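Local coordinates for fructooligosaccharide ABC transporter substrate-binding protein FusA (Streptococcus pneumoniae, PDB 5G5Y), which binds short- and long-chain fructooligosaccharides, preferring tetrasaccharides and larger, for import by the FusABC-MsmK ABC transporter, at residues Ile161-Leu164 with Glu165-Asn169. Residues are numbered along the deposited sequence; the frame is centred on the assembly and turned at random.
Sequences IKVL and EAFKN
V163 lays its CG1 methyl over a face of the F167 ring one turn later, an i to i+4 pair near the C-terminal end of the amphipathic alpha-helix 157-169. The methyl lies 3.8 Å from the ring centroid and near the ring normal, a CH-pi contact, and CG1 comes nearest to CZ, at 3.5 Å. A chi1 of 162° turns CG1 away from the backbone N and toward the later turn, and the branch at CB puts this methyl over the ring close to the backbone. The carbonyl O of V163 sits above the ring plane too, toward the rim, while accepting the hydrogen bond from F167 N at 2.9 Å. L164 approaches the same ring obliquely, its CD2 reaching CD2 of F167 at 4.2 Å. A large flat residue suits position 167, for its ring meets W145 edge-to-face and its side chain touches L146, both on helix 143-148, and lies about 5 Å from that of the calcium ligand E180. I161 and L164 are buried against helix 225-239, where both touch L237; their branched chains suit this apolar seam. On the more exposed flank E165 runs back beside I161, the two chains leaning in a common direction. Its chi1 of -71° sets CG beside the backbone N, 3.3 Å from the I161 carbonyl O, and the extended chain beyond carries the carboxylate on until OE1 rests 3.9 Å from CG2 of I161. Regular i to i+4 bonds underlie all this, from E165 N to I161 O and from A166 N to K162 O. K168 is suited to the helix end by its long chain, whose NZ bonds to the carbonyl of G241. The last bond across, from K168 N to L164 O, spans 2.8 Å but bends to 146° at the hydrogen.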
loop_
_atom_site.group_PDB
_atom_site.type_symbol
_atom_site.label_atom_id
_atom_site.label_comp_id
_atom_site.label_asym_id
_atom_site.label_seq_id
_atom_site.Cartn_x
_atom_site.Cartn_y
_atom_site.Cartn_z
ATOM N N ILE A 161 19.968 17.726 13.194
ATOM C CA ILE A 161 20.435 17.516 14.567
ATOM C C ILE A 161 20.335 18.857 15.371
ATOM O O ILE A 161 19.793 18.855 16.473
ATOM C CB ILE A 161 21.861 16.965 14.607
ATOM C CG1 ILE A 161 21.900 15.526 14.078
ATOM C CG2 ILE A 161 22.389 16.975 16.039
ATOM C CD1 ILE A 161 23.297 15.006 13.807
ATOM N N LYS A 162 20.794 19.965 14.777
ATOM C CA LYS A 162 20.788 21.305 15.433
ATOM C C LYS A 162 19.369 21.767 15.748
ATOM O O LYS A 162 19.077 22.205 16.845
ATOM C CB LYS A 162 21.507 22.369 14.579
ATOM C CG LYS A 162 22.998 22.114 14.325
ATOM C CD LYS A 162 23.661 23.260 13.557
ATOM C CE LYS A 162 24.979 22.850 12.878
ATOM N NZ LYS A 162 24.789 22.298 11.490
ATOM N N VAL A 163 18.451 21.588 14.806
ATOM C CA VAL A 163 17.043 21.868 15.057
ATOM C C VAL A 163 16.424 21.019 16.156
ATOM O O VAL A 163 15.642 21.524 16.989
ATOM C CB VAL A 163 16.234 21.735 13.729
ATOM C CG1 VAL A 163 14.749 21.581 13.963
ATOM C CG2 VAL A 163 16.525 22.931 12.869
ATOM N N LEU A 164 16.710 19.713 16.158
ATOM C CA LEU A 164 16.163 18.868 17.199
ATOM C C LEU A 164 16.702 19.260 18.603
ATOM O O LEU A 164 15.978 19.175 19.597
ATOM C CB LEU A 164 16.465 17.386 16.915
ATOM C CG LEU A 164 15.841 16.839 15.610
ATOM C CD1 LEU A 164 16.353 15.446 15.342
ATOM C CD2 LEU A 164 14.328 16.841 15.634
ATOM N N GLU A 165 17.965 19.637 18.674
ATOM C CA GLU A 165 18.555 20.102 19.964
ATOM C C GLU A 165 17.892 21.379 20.465
ATOM O O GLU A 165 17.619 21.499 21.664
ATOM C CB GLU A 165 20.036 20.298 19.813
ATOM C CG GLU A 165 20.722 18.955 19.685
ATOM C CD GLU A 165 22.214 19.052 19.571
ATOM O OE1 GLU A 165 22.700 19.835 18.740
ATOM O OE2 GLU A 165 22.882 18.288 20.295
ATOM N N ALA A 166 17.597 22.282 19.543
ATOM C CA ALA A 166 16.819 23.512 19.856
ATOM C C ALA A 166 15.392 23.185 20.303
ATOM O O ALA A 166 14.894 23.765 21.280
ATOM C CB ALA A 166 16.825 24.469 18.675
ATOM N N PHE A 167 14.739 22.227 19.640
ATOM C CA PHE A 167 13.456 21.715 20.122
ATOM C C PHE A 167 13.576 21.096 21.518
ATOM O O PHE A 167 12.676 21.233 22.343
ATOM C CB PHE A 167 12.879 20.614 19.207
ATOM C CG PHE A 167 12.433 21.070 17.838
ATOM C CD1 PHE A 167 12.286 22.427 17.490
ATOM C CD2 PHE A 167 12.077 20.110 16.903
ATOM C CE1 PHE A 167 11.850 22.789 16.227
ATOM C CE2 PHE A 167 11.625 20.472 15.640
ATOM C CZ PHE A 167 11.496 21.806 15.304
ATOM N N LYS A 168 14.651 20.352 21.759
ATOM C CA LYS A 168 14.830 19.694 23.061
ATOM C C LYS A 168 14.966 20.718 24.194
ATOM O O LYS A 168 14.317 20.580 25.213
ATOM C CB LYS A 168 16.056 18.764 23.046
ATOM C CG LYS A 168 16.178 17.809 24.235
ATOM C CD LYS A 168 17.577 17.198 24.264
ATOM C CE LYS A 168 17.983 16.700 25.622
ATOM N NZ LYS A 168 17.147 15.537 26.015
ATOM N N ASN A 169 15.831 21.707 23.990
ATOM C CA ASN A 169 16.293 22.612 25.060
ATOM C C ASN A 169 15.634 23.988 25.032
ATOM O O ASN A 169 15.783 24.745 25.981
ATOM C CB ASN A 169 17.799 22.846 24.921
ATOM C CG ASN A 169 18.600 21.551 24.935
ATOM O OD1 ASN A 169 18.292 20.636 25.679
ATOM N ND2 ASN A 169 19.630 21.474 24.087
#